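Local coordinates for core protein VP4 (Bluetongue virus, PDB 2JHP) that caps viral messenger RNA inside the virus core, working as a multifunctional assembly line whose methylation steps use S-adenosylmethionine, at residues H238-M241 and K246-L249; R260-D265 and E290-E295; R202-F207 and W220-P225. All blocks are in the same frame, centred on the assembly; numbering follows the deposited sequence.

Interaction 1 (H238-M241 and K246-L249). With SAH (S-adenosyl-L-homocysteine), chain C.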
loop_
_atom_site.group_PDB
_atom_site.type_symbol
_atom_site.label_atom_id
_atom_site.label_comp_id
_atom_site.label_asym_id
_atom_site.label_seq_id
_atom_site.Cartn_x
_atom_site.Cartn_y
_atom_site.Cartn_z
ATOM N N HIS A 238 21.394 -32.541 -5.837
ATOM C CA HIS A 238 22.627 -33.178 -5.398
ATOM C C HIS A 238 22.328 -34.213 -4.319
ATOM O O HIS A 238 21.724 -33.892 -3.291
ATOM C CB HIS A 238 23.621 -32.137 -4.877
ATOM C CG HIS A 238 23.848 -30.995 -5.817
ATOM N ND1 HIS A 238 24.631 -31.104 -6.947
ATOM C CD2 HIS A 238 23.391 -29.720 -5.799
ATOM C CE1 HIS A 238 24.647 -29.948 -7.586
ATOM N NE2 HIS A 238 23.902 -29.091 -6.909
ATOM N N ASN A 239 22.742 -35.454 -4.567
ATOM C CA ASN A 239 22.594 -36.533 -3.591
ATOM C C ASN A 239 23.868 -36.701 -2.774
ATOM O O ASN A 239 24.261 -37.808 -2.407
ATOM C CB ASN A 239 22.197 -37.833 -4.285
ATOM C CG ASN A 239 20.940 -37.681 -5.119
ATOM O OD1 ASN A 239 20.878 -38.146 -6.264
ATOM N ND2 ASN A 239 19.930 -37.016 -4.556
ATOM N N ILE A 240 24.488 -35.565 -2.485
ATOM C CA ILE A 240 25.758 -35.483 -1.798
ATOM C C ILE A 240 25.502 -35.189 -0.327
ATOM O O ILE A 240 24.576 -34.456 0.019
ATOM C CB ILE A 240 26.646 -34.384 -2.472
ATOM C CG1 ILE A 240 27.399 -34.966 -3.677
ATOM C CG2 ILE A 240 27.630 -33.734 -1.502
ATOM C CD1 ILE A 240 26.648 -34.855 -5.010
ATOM N N MET A 241 26.307 -35.792 0.539
ATOM C CA MET A 241 26.324 -35.420 1.944
ATOM C C MET A 241 27.409 -34.367 2.194
ATOM O O MET A 241 28.578 -34.560 1.858
ATOM C CB MET A 241 26.516 -36.648 2.831
ATOM C CG MET A 241 26.471 -36.324 4.303
ATOM S SD MET A 241 25.731 -37.611 5.303
ATOM C CE MET A 241 24.026 -37.589 4.764
ATOM N N LYS A 246 33.689 -27.037 0.377
ATOM C CA LYS A 246 34.094 -27.600 -0.910
ATOM C C LYS A 246 32.933 -28.207 -1.699
ATOM O O LYS A 246 32.899 -28.110 -2.928
ATOM C CB LYS A 246 35.176 -28.658 -0.711
ATOM C CG LYS A 246 36.579 -28.109 -0.392
ATOM C CD LYS A 246 37.515 -29.190 0.170
ATOM C CE LYS A 246 38.035 -30.126 -0.914
ATOM N NZ LYS A 246 38.991 -31.139 -0.366
ATOM N N ASP A 247 31.984 -28.820 -0.993
ATOM C CA ASP A 247 30.828 -29.467 -1.623
ATOM C C ASP A 247 29.861 -28.479 -2.275
ATOM O O ASP A 247 28.998 -28.871 -3.060
ATOM C CB ASP A 247 30.076 -30.316 -0.593
ATOM C CG ASP A 247 30.965 -31.349 0.073
ATOM O OD1 ASP A 247 31.715 -32.041 -0.652
ATOM O OD2 ASP A 247 30.912 -31.470 1.317
ATOM N N ILE A 248 30.020 -27.200 -1.936
ATOM C CA ILE A 248 29.134 -26.129 -2.385
ATOM C C ILE A 248 29.838 -25.187 -3.365
ATOM O O ILE A 248 29.228 -24.717 -4.326
ATOM C CB ILE A 248 28.590 -25.328 -1.183
ATOM C CG1 ILE A 248 27.947 -26.275 -0.168
ATOM C CG2 ILE A 248 27.595 -24.259 -1.639
ATOM C CD1 ILE A 248 27.738 -25.663 1.165
ATOM N N LEU A 249 31.118 -24.918 -3.111
ATOM C CA LEU A 249 31.950 -24.125 -4.017
ATOM C C LEU A 249 31.923 -24.648 -5.455
ATOM O O LEU A 249 31.842 -23.857 -6.400
ATOM C CB LEU A 249 33.411 -24.059 -3.533
ATOM C CG LEU A 249 33.980 -22.938 -2.643
ATOM C CD1 LEU A 249 33.156 -21.648 -2.668
ATOM C CD2 LEU A 249 34.170 -23.413 -1.221
HETATM N N SAH C . 14.188 -29.913 4.637
HETATM C CA SAH C . 13.434 -31.195 4.817
HETATM C CB SAH C . 13.469 -31.695 6.263
HETATM C CG SAH C . 14.872 -32.017 6.769
HETATM S SD SAH C . 15.089 -33.793 7.007
HETATM C C SAH C . 11.998 -31.041 4.328
HETATM O O SAH C . 11.451 -29.937 4.297
HETATM O OXT SAH C . 11.359 -32.020 3.942
HETATM C "C5'" SAH C . 16.868 -33.674 7.279
HETATM C "C4'" SAH C . 17.598 -34.256 6.083
HETATM O "O4'" SAH C . 18.964 -33.934 6.129
HETATM C "C3'" SAH C . 17.531 -35.772 6.016
HETATM O "O3'" SAH C . 16.637 -36.110 4.987
HETATM C "C2'" SAH C . 18.949 -36.222 5.699
HETATM O "O2'" SAH C . 18.984 -37.030 4.547
HETATM C "C1'" SAH C . 19.656 -34.920 5.396
HETATM N N9 SAH C . 21.083 -34.845 5.747
HETATM C C8 SAH C . 21.730 -35.364 6.837
HETATM N N7 SAH C . 23.035 -35.012 6.758
HETATM C C5 SAH C . 23.223 -34.270 5.647
HETATM C C6 SAH C . 24.342 -33.659 5.090
HETATM N N6 SAH C . 25.525 -33.756 5.687
HETATM N N1 SAH C . 24.217 -32.951 3.907
HETATM C C2 SAH C . 22.993 -32.850 3.284
HETATM N N3 SAH C . 21.886 -33.457 3.848
HETATM C C4 SAH C . 22.000 -34.155 5.005
#

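Interaction 2 (R260-D265 and E290-E295). With SAH (S-adenosyl-L-homocysteine), chain C.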
loop_
_atom_site.group_PDB
_atom_site.type_symbol
_atom_site.label_atom_id
_atom_site.label_comp_id
_atom_site.label_asym_id
_atom_site.label_seq_id
_atom_site.Cartn_x
_atom_site.Cartn_y
_atom_site.Cartn_z
ATOM N N ARG A 260 23.394 -14.862 -3.408
ATOM C CA ARG A 260 23.182 -16.245 -3.010
ATOM C C ARG A 260 22.710 -16.304 -1.562
ATOM O O ARG A 260 23.167 -15.524 -0.724
ATOM C CB ARG A 260 24.461 -17.058 -3.166
ATOM C CG ARG A 260 25.004 -17.142 -4.576
ATOM C CD ARG A 260 26.322 -17.924 -4.606
ATOM N NE ARG A 260 27.101 -17.676 -5.815
ATOM C CZ ARG A 260 28.165 -16.878 -5.873
ATOM N NH1 ARG A 260 28.578 -16.229 -4.789
ATOM N NH2 ARG A 260 28.804 -16.711 -7.027
ATOM N N LEU A 261 21.791 -17.225 -1.283
ATOM C CA LEU A 261 21.344 -17.517 0.086
ATOM C C LEU A 261 21.620 -18.971 0.451
ATOM O O LEU A 261 21.358 -19.882 -0.341
ATOM C CB LEU A 261 19.854 -17.205 0.250
ATOM C CG LEU A 261 18.998 -17.898 1.315
ATOM C CD1 LEU A 261 19.360 -17.452 2.720
ATOM C CD2 LEU A 261 17.556 -17.560 1.001
ATOM N N PHE A 262 22.138 -19.166 1.661
ATOM C CA PHE A 262 22.522 -20.469 2.175
ATOM C C PHE A 262 21.476 -20.950 3.182
ATOM O O PHE A 262 21.238 -20.295 4.199
ATOM C CB PHE A 262 23.904 -20.342 2.829
ATOM C CG PHE A 262 24.474 -21.637 3.361
ATOM C CD1 PHE A 262 25.229 -22.466 2.538
ATOM C CD2 PHE A 262 24.296 -21.998 4.692
ATOM C CE1 PHE A 262 25.775 -23.655 3.029
ATOM C CE2 PHE A 262 24.844 -23.183 5.195
ATOM C CZ PHE A 262 25.581 -24.013 4.361
ATOM N N ILE A 263 20.845 -22.086 2.881
ATOM C CA ILE A 263 19.802 -22.674 3.735
ATOM C C ILE A 263 20.240 -24.058 4.247
ATOM O O ILE A 263 20.500 -24.961 3.446
ATOM C CB ILE A 263 18.444 -22.787 2.999
ATOM C CG1 ILE A 263 17.967 -21.411 2.526
ATOM C CG2 ILE A 263 17.395 -23.428 3.911
ATOM C CD1 ILE A 263 16.579 -21.399 1.892
ATOM N N TRP A 264 20.317 -24.205 5.576
ATOM C CA TRP A 264 20.807 -25.431 6.246
ATOM C C TRP A 264 19.741 -26.019 7.162
ATOM O O TRP A 264 19.345 -25.390 8.155
ATOM C CB TRP A 264 22.083 -25.132 7.044
ATOM C CG TRP A 264 22.704 -26.302 7.803
ATOM C CD1 TRP A 264 22.332 -26.782 9.032
ATOM C CD2 TRP A 264 23.836 -27.086 7.396
ATOM N NE1 TRP A 264 23.156 -27.827 9.409
ATOM C CE2 TRP A 264 24.090 -28.030 8.425
ATOM C CE3 TRP A 264 24.659 -27.085 6.263
ATOM C CZ2 TRP A 264 25.119 -28.966 8.339
ATOM C CZ3 TRP A 264 25.685 -28.011 6.185
ATOM C CH2 TRP A 264 25.903 -28.940 7.213
ATOM N N ASP A 265 19.288 -27.226 6.810
ATOM C CA ASP A 265 18.251 -27.948 7.558
ATOM C C ASP A 265 18.676 -29.383 7.854
ATOM O O ASP A 265 17.842 -30.290 7.962
ATOM C CB ASP A 265 16.905 -27.918 6.806
ATOM C CG ASP A 265 15.713 -28.207 7.719
ATOM O OD1 ASP A 265 15.752 -27.826 8.913
ATOM O OD2 ASP A 265 14.733 -28.816 7.247
ATOM N N GLU A 290 26.560 -23.404 10.371
ATOM C CA GLU A 290 26.989 -22.048 10.686
ATOM C C GLU A 290 28.422 -21.787 10.213
ATOM O O GLU A 290 28.696 -20.781 9.550
ATOM C CB GLU A 290 26.874 -21.801 12.197
ATOM C CG GLU A 290 25.442 -21.693 12.721
ATOM C CD GLU A 290 25.350 -21.670 14.246
ATOM O OE1 GLU A 290 26.396 -21.543 14.930
ATOM O OE2 GLU A 290 24.217 -21.789 14.763
ATOM N N GLU A 291 29.320 -22.708 10.565
ATOM C CA GLU A 291 30.735 -22.646 10.218
ATOM C C GLU A 291 30.957 -22.658 8.706
ATOM O O GLU A 291 31.699 -21.838 8.182
ATOM C CB GLU A 291 31.472 -23.810 10.872
ATOM C CG GLU A 291 31.622 -23.669 12.382
ATOM C CD GLU A 291 32.195 -24.913 13.052
ATOM O OE1 GLU A 291 32.609 -25.863 12.334
ATOM O OE2 GLU A 291 32.234 -24.940 14.308
ATOM N N ILE A 292 30.298 -23.582 8.009
ATOM C CA ILE A 292 30.327 -23.618 6.544
ATOM C C ILE A 292 29.871 -22.286 5.950
ATOM O O ILE A 292 30.494 -21.764 5.021
ATOM C CB ILE A 292 29.508 -24.811 5.992
ATOM C CG1 ILE A 292 30.305 -26.110 6.210
ATOM C CG2 ILE A 292 29.182 -24.612 4.512
ATOM C CD1 ILE A 292 29.580 -27.401 5.865
ATOM N N ALA A 293 28.802 -21.730 6.519
ATOM C CA ALA A 293 28.264 -20.448 6.073
ATOM C C ALA A 293 29.262 -19.310 6.315
ATOM O O ALA A 293 29.503 -18.498 5.420
ATOM C CB ALA A 293 26.903 -20.154 6.747
ATOM N N TYR A 294 29.834 -19.264 7.519
ATOM C CA TYR A 294 30.818 -18.241 7.879
ATOM C C TYR A 294 32.033 -18.281 6.937
ATOM O O TYR A 294 32.485 -17.235 6.480
ATOM C CB TYR A 294 31.246 -18.383 9.350
ATOM C CG TYR A 294 31.969 -17.175 9.919
ATOM C CD1 TYR A 294 31.257 -16.070 10.399
ATOM C CD2 TYR A 294 33.357 -17.139 9.987
ATOM C CE1 TYR A 294 31.901 -14.956 10.918
ATOM C CE2 TYR A 294 34.026 -16.021 10.512
ATOM C CZ TYR A 294 33.282 -14.934 10.975
ATOM O OH TYR A 294 33.917 -13.826 11.496
ATOM N N GLU A 295 32.536 -19.484 6.638
ATOM C CA GLU A 295 33.664 -19.665 5.717
ATOM C C GLU A 295 33.318 -19.085 4.363
ATOM O O GLU A 295 34.170 -18.521 3.675
ATOM C CB GLU A 295 33.993 -21.147 5.520
ATOM C CG GLU A 295 34.454 -21.903 6.751
ATOM C CD GLU A 295 34.570 -23.395 6.489
ATOM O OE1 GLU A 295 33.648 -24.149 6.877
ATOM O OE2 GLU A 295 35.580 -23.815 5.878
HETATM N N SAH C . 14.188 -29.913 4.637
HETATM C CA SAH C . 13.434 -31.195 4.817
HETATM C CB SAH C . 13.469 -31.695 6.263
HETATM C CG SAH C . 14.872 -32.017 6.769
HETATM S SD SAH C . 15.089 -33.793 7.007
HETATM C C SAH C . 11.998 -31.041 4.328
HETATM O O SAH C . 11.451 -29.937 4.297
HETATM O OXT SAH C . 11.359 -32.020 3.942
HETATM C "C5'" SAH C . 16.868 -33.674 7.279
HETATM C "C4'" SAH C . 17.598 -34.256 6.083
HETATM O "O4'" SAH C . 18.964 -33.934 6.129
HETATM C "C3'" SAH C . 17.531 -35.772 6.016
HETATM O "O3'" SAH C . 16.637 -36.110 4.987
HETATM C "C2'" SAH C . 18.949 -36.222 5.699
HETATM O "O2'" SAH C . 18.984 -37.030 4.547
HETATM C "C1'" SAH C . 19.656 -34.920 5.396
HETATM N N9 SAH C . 21.083 -34.845 5.747
HETATM C C8 SAH C . 21.730 -35.364 6.837
HETATM N N7 SAH C . 23.035 -35.012 6.758
HETATM C C5 SAH C . 23.223 -34.270 5.647
HETATM C C6 SAH C . 24.342 -33.659 5.090
HETATM N N6 SAH C . 25.525 -33.756 5.687
HETATM N N1 SAH C . 24.217 -32.951 3.907
HETATM C C2 SAH C . 22.993 -32.850 3.284
HETATM N N3 SAH C . 21.886 -33.457 3.848
HETATM C C4 SAH C . 22.000 -34.155 5.005
#

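Interaction 3 (R202-F207 and W220-P225). With SAH (S-adenosyl-L-homocysteine), chain C.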
loop_
_atom_site.group_PDB
_atom_site.type_symbol
_atom_site.label_atom_id
_atom_site.label_comp_id
_atom_site.label_asym_id
_atom_site.label_seq_id
_atom_site.Cartn_x
_atom_site.Cartn_y
_atom_site.Cartn_z
ATOM N N ARG A 202 9.116 -32.214 -1.017
ATOM C CA ARG A 202 7.686 -31.888 -0.916
ATOM C C ARG A 202 7.520 -30.442 -0.447
ATOM O O ARG A 202 6.689 -29.692 -0.961
ATOM C CB ARG A 202 6.951 -32.855 0.038
ATOM C CG ARG A 202 5.415 -32.710 0.030
ATOM C CD ARG A 202 4.745 -33.495 1.169
ATOM N NE ARG A 202 5.329 -33.177 2.478
ATOM C CZ ARG A 202 4.953 -32.161 3.260
ATOM N NH1 ARG A 202 3.964 -31.351 2.888
ATOM N NH2 ARG A 202 5.571 -31.955 4.424
ATOM N N THR A 203 8.339 -30.069 0.528
ATOM C CA THR A 203 8.401 -28.708 1.038
ATOM C C THR A 203 8.716 -27.709 -0.084
ATOM O O THR A 203 7.996 -26.722 -0.246
ATOM C CB THR A 203 9.389 -28.632 2.231
ATOM O OG1 THR A 203 8.719 -29.091 3.416
ATOM C CG2 THR A 203 9.935 -27.210 2.459
ATOM N N LEU A 204 9.753 -27.987 -0.879
ATOM C CA LEU A 204 10.110 -27.098 -1.989
ATOM C C LEU A 204 9.004 -27.037 -3.032
ATOM O O LEU A 204 8.753 -25.990 -3.615
ATOM C CB LEU A 204 11.444 -27.491 -2.643
ATOM C CG LEU A 204 12.006 -26.549 -3.726
ATOM C CD1 LEU A 204 12.255 -25.139 -3.196
ATOM C CD2 LEU A 204 13.287 -27.102 -4.322
ATOM N N MET A 205 8.342 -28.162 -3.260
ATOM C CA MET A 205 7.294 -28.233 -4.279
ATOM C C MET A 205 6.034 -27.496 -3.848
ATOM O O MET A 205 5.318 -26.957 -4.686
ATOM C CB MET A 205 6.989 -29.686 -4.651
ATOM C CG MET A 205 8.172 -30.408 -5.305
ATOM S SD MET A 205 8.721 -29.722 -6.895
ATOM C CE MET A 205 7.583 -30.552 -8.019
ATOM N N GLN A 206 5.778 -27.453 -2.542
ATOM C CA GLN A 206 4.669 -26.662 -2.025
ATOM C C GLN A 206 4.936 -25.162 -2.143
ATOM O O GLN A 206 4.008 -24.378 -2.346
ATOM C CB GLN A 206 4.310 -27.061 -0.593
ATOM C CG GLN A 206 3.558 -28.384 -0.499
ATOM C CD GLN A 206 2.209 -28.359 -1.205
ATOM O OE1 GLN A 206 1.207 -27.949 -0.626
ATOM N NE2 GLN A 206 2.180 -28.813 -2.456
ATOM N N PHE A 207 6.204 -24.775 -2.039
ATOM C CA PHE A 207 6.601 -23.387 -2.280
ATOM C C PHE A 207 6.353 -23.009 -3.748
ATOM O O PHE A 207 5.764 -21.965 -4.033
ATOM C CB PHE A 207 8.056 -23.157 -1.880
ATOM C CG PHE A 207 8.476 -21.704 -1.888
ATOM C CD1 PHE A 207 8.051 -20.833 -0.884
ATOM C CD2 PHE A 207 9.318 -21.211 -2.888
ATOM C CE1 PHE A 207 8.443 -19.496 -0.887
ATOM C CE2 PHE A 207 9.714 -19.870 -2.894
ATOM C CZ PHE A 207 9.276 -19.017 -1.894
ATOM N N TRP A 220 17.801 -23.166 -7.676
ATOM C CA TRP A 220 17.796 -23.998 -6.482
ATOM C C TRP A 220 18.805 -25.141 -6.556
ATOM O O TRP A 220 18.592 -26.106 -7.280
ATOM C CB TRP A 220 16.403 -24.599 -6.303
ATOM C CG TRP A 220 15.329 -23.603 -6.101
ATOM C CD1 TRP A 220 14.524 -23.049 -7.058
ATOM C CD2 TRP A 220 14.925 -23.038 -4.855
ATOM N NE1 TRP A 220 13.642 -22.168 -6.478
ATOM C CE2 TRP A 220 13.869 -22.140 -5.125
ATOM C CE3 TRP A 220 15.363 -23.191 -3.536
ATOM C CZ2 TRP A 220 13.238 -21.402 -4.123
ATOM C CZ3 TRP A 220 14.729 -22.453 -2.530
ATOM C CH2 TRP A 220 13.672 -21.573 -2.837
ATOM N N HIS A 221 19.901 -25.030 -5.815
ATOM C CA HIS A 221 20.825 -26.149 -5.654
ATOM C C HIS A 221 20.434 -26.879 -4.383
ATOM O O HIS A 221 20.573 -26.342 -3.288
ATOM C CB HIS A 221 22.266 -25.659 -5.559
ATOM C CG HIS A 221 22.884 -25.324 -6.880
ATOM N ND1 HIS A 221 23.279 -26.290 -7.781
ATOM C CD2 HIS A 221 23.197 -24.132 -7.442
ATOM C CE1 HIS A 221 23.798 -25.706 -8.848
ATOM N NE2 HIS A 221 23.761 -24.398 -8.667
ATOM N N VAL A 222 19.924 -28.092 -4.528
ATOM C CA VAL A 222 19.382 -28.825 -3.382
ATOM C C VAL A 222 20.217 -30.067 -3.065
ATOM O O VAL A 222 20.500 -30.875 -3.953
ATOM C CB VAL A 222 17.870 -29.179 -3.559
ATOM C CG1 VAL A 222 17.036 -27.907 -3.739
ATOM C CG2 VAL A 222 17.652 -30.125 -4.721
ATOM N N TYR A 223 20.616 -30.205 -1.802
ATOM C CA TYR A 223 21.567 -31.238 -1.390
ATOM C C TYR A 223 20.959 -32.190 -0.367
ATOM O O TYR A 223 20.493 -31.756 0.691
ATOM C CB TYR A 223 22.822 -30.613 -0.777
ATOM C CG TYR A 223 23.510 -29.529 -1.580
ATOM C CD1 TYR A 223 22.986 -28.235 -1.642
ATOM C CD2 TYR A 223 24.719 -29.783 -2.232
ATOM C CE1 TYR A 223 23.634 -27.229 -2.356
ATOM C CE2 TYR A 223 25.378 -28.782 -2.949
ATOM C CZ TYR A 223 24.828 -27.509 -3.004
ATOM O OH TYR A 223 25.469 -26.521 -3.705
ATOM N N ASP A 224 20.972 -33.484 -0.689
ATOM C CA ASP A 224 20.538 -34.544 0.235
ATOM C C ASP A 224 20.726 -35.915 -0.398
ATOM O O ASP A 224 20.228 -36.168 -1.491
ATOM C CB ASP A 224 19.067 -34.367 0.644
ATOM C CG ASP A 224 18.721 -35.114 1.906
ATOM O OD1 ASP A 224 18.921 -36.340 1.970
ATOM O OD2 ASP A 224 18.235 -34.463 2.844
ATOM N N PRO A 225 21.443 -36.809 0.291
ATOM C CA PRO A 225 21.550 -38.234 -0.088
ATOM C C PRO A 225 20.233 -38.923 -0.517
ATOM O O PRO A 225 20.260 -39.781 -1.406
ATOM C CB PRO A 225 22.093 -38.886 1.187
ATOM C CG PRO A 225 22.959 -37.845 1.766
ATOM C CD PRO A 225 22.247 -36.508 1.494
HETATM N N SAH C . 14.188 -29.913 4.637
HETATM C CA SAH C . 13.434 -31.195 4.817
HETATM C CB SAH C . 13.469 -31.695 6.263
HETATM C CG SAH C . 14.872 -32.017 6.769
HETATM S SD SAH C . 15.089 -33.793 7.007
HETATM C C SAH C . 11.998 -31.041 4.328
HETATM O O SAH C . 11.451 -29.937 4.297
HETATM O OXT SAH C . 11.359 -32.020 3.942
HETATM C "C5'" SAH C . 16.868 -33.674 7.279
HETATM C "C4'" SAH C . 17.598 -34.256 6.083
HETATM O "O4'" SAH C . 18.964 -33.934 6.129
HETATM C "C3'" SAH C . 17.531 -35.772 6.016
HETATM O "O3'" SAH C . 16.637 -36.110 4.987
HETATM C "C2'" SAH C . 18.949 -36.222 5.699
HETATM O "O2'" SAH C . 18.984 -37.030 4.547
HETATM C "C1'" SAH C . 19.656 -34.920 5.396
HETATM N N9 SAH C . 21.083 -34.845 5.747
HETATM C C8 SAH C . 21.730 -35.364 6.837
HETATM N N7 SAH C . 23.035 -35.012 6.758
HETATM C C5 SAH C . 23.223 -34.270 5.647
HETATM C C6 SAH C . 24.342 -33.659 5.090
HETATM N N6 SAH C . 25.525 -33.756 5.687
HETATM N N1 SAH C . 24.217 -32.951 3.907
HETATM C C2 SAH C . 22.993 -32.850 3.284
HETATM N N3 SAH C . 21.886 -33.457 3.848
HETATM C C4 SAH C . 22.000 -34.155 5.005
#

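Interaction 1 (H238-M241 and K246-L249)
Ile240 and Asp247 mark the nearest backbone approach, 7.9 Å between their CA atoms, where the loop leaving strand 235-238 turns back toward the short helix 246-249. The strand order 3-2-1-4-5-7-6 identifies a Rossmann-like methyltransferase domain, and this loop follows the third strand, at one border of the sheet. The two segments meet lightly, burying only 73 Å² at the surface. Ile240 CG2 lies 4.3 Å from Asp247 CB, a loose contact between a branch methyl and the methylene of the acid. Asp247 has its CG beside the backbone N (chi1 -56°), which turns the carboxylate back toward the loop. Its OD2 comes within 3.9 Å of Met241 O, but both atoms are acceptors, and the carboxylate oxygen instead receives the backbone N-H of Asp243, with a weaker bond from Ser244 N. The acid thus holds the turn leading into its own helix. At the other end of the loop, His238 continues the sheet through backbone bonds to Val222 and Asp224, while its NE2 is bonded to His221 ND1.

Met241 faces the opposite way: its CB points away from the helix, and the side chain reaches the adenine of S-adenosylhomocysteine. CG leaves anti to the backbone N (chi1 -177°), and bends at the next two torsions fold the thioether along one face of the purine. CG is modelled very close to SAH N6, so the exact spacing there is doubtful; SD stands 3.9 Å from SAH N6. Val242 N, just beyond the segment, adds a hydrogen bond to the ligand, and Ile240 O lies 4.0 Å from SAH C2. The end methyl of Met241 sits over the C5-N7 bond of the purine, with CE 3.4 Å from SAH N7 and 3.5 Å from SAH C5.

Interaction 2 (R260-D265 and E290-E295)
Phe262 and Ile292 make the closest apolar touch between strand 260-264 and the last turns of helix 280-295, with Phe262 CZ 3.7 Å from Ile292 CG2. The two side chains cross at about a right angle. Ile292 divides its branches between two aromatic neighbours: CG2, which lies anti to the backbone N, meets the far end of the Phe262 ring at CZ and CE1, whereas the CG1 arm extends (chi2 173°) until CD1 is 4.0 Å from Trp264 CZ3. Ala293 packs on the CD2-CE2 side of the phenyl ring. Its CA lies over one face, and its CB is 3.8 Å from Phe262 CD2. Phe262 and Trp264 are alternate residues of the strand, so both lie on its helix side; in each, CG is anti to the backbone N (chi1 about 180°), which decides how the ring extends from there. The segment axes run 9.6 Å apart and nearly antiparallel, at 167°, as expected of the helix in a beta-alpha-beta crossover; it joins strand 260-264 to the adjacent parallel strand 302-308 of the Rossmann-like sheet. Phe300 meets the Phe262 ring edge-to-face.

Directly after the strand, Asp265 serves the cofactor site. Its OD2 accepts a 2.9 Å hydrogen bond from the amino N of S-adenosylhomocysteine, while OD1 is held in a salt bridge by Arg337 NH2.

Interaction 3 (R202-F207 and W220-P225)
Leu204 sets one methyl squarely over the six-membered ring of Trp220: CD1 is 3.6 Å from the ring centroid and only 7° off the normal, a well-formed CH-pi contact. The six ring carbons of Trp220 all lie 3.7 to 4.0 Å from Leu204 CD1, which shows how centrally it sits over the benzene half of the indole. The other branch, CD2, is directed to Val222 and ends 3.9 Å from its CG1, so one leucine bridges two alternate residues of strand 219-223. CG stands anti to the backbone N of Leu204 (chi1 -174°), extending the branches from helix 202-210 toward the sheet. One turn on, Phe207 meets the same indole differently. Its CE2 comes to the edge of Trp220, near the ring plane, 4.0 Å from CZ2, and the two side chains cross at about a right angle. The tryptophan is steadied further by Phe215, which stacks with it and receives its NE1 bond through the backbone O.

The helix and strand segments run nearly antiparallel (160°), and each presents a polar side chain to S-adenosylhomocysteine. Thr203 OG1 donates to the carboxylate oxygen SAH O at 3.0 Å. Asp224, just past the strand, accepts from both ribose hydroxyls, SAH O2' to OD1 at 2.7 Å and SAH O3' to OD2 at 3.1 Å, while Ile226 N and Gly199 N also bond its carboxylate. An acidic residue at the end of the second strand, gripping the ribose diol, is a hallmark of Rossmann-like S-adenosylmethionine-dependent methyltransferases.

From the N terminus the contacts come in series, interaction 3, then 1, then 2, none nested in or crossing another. Interaction 3 closes over 12 intervening residues, mostly helical, and ties helix 202-210 to strand 219-223. Interaction 1 spans a four-residue turn beyond strand 235-238; this edge strand lies next to strand 219-223, which couples it to interaction 3, and Met241 packs on Pro225. Interaction 2 closes the longest loop, 24 residues, with helix 280-295 against strand 260-264. Ile248 joins it to interaction 1 by touching Phe262 and Ile292. Interactions 2 and 3 share the sheet without touching, and all three border the same S-adenosylhomocysteine.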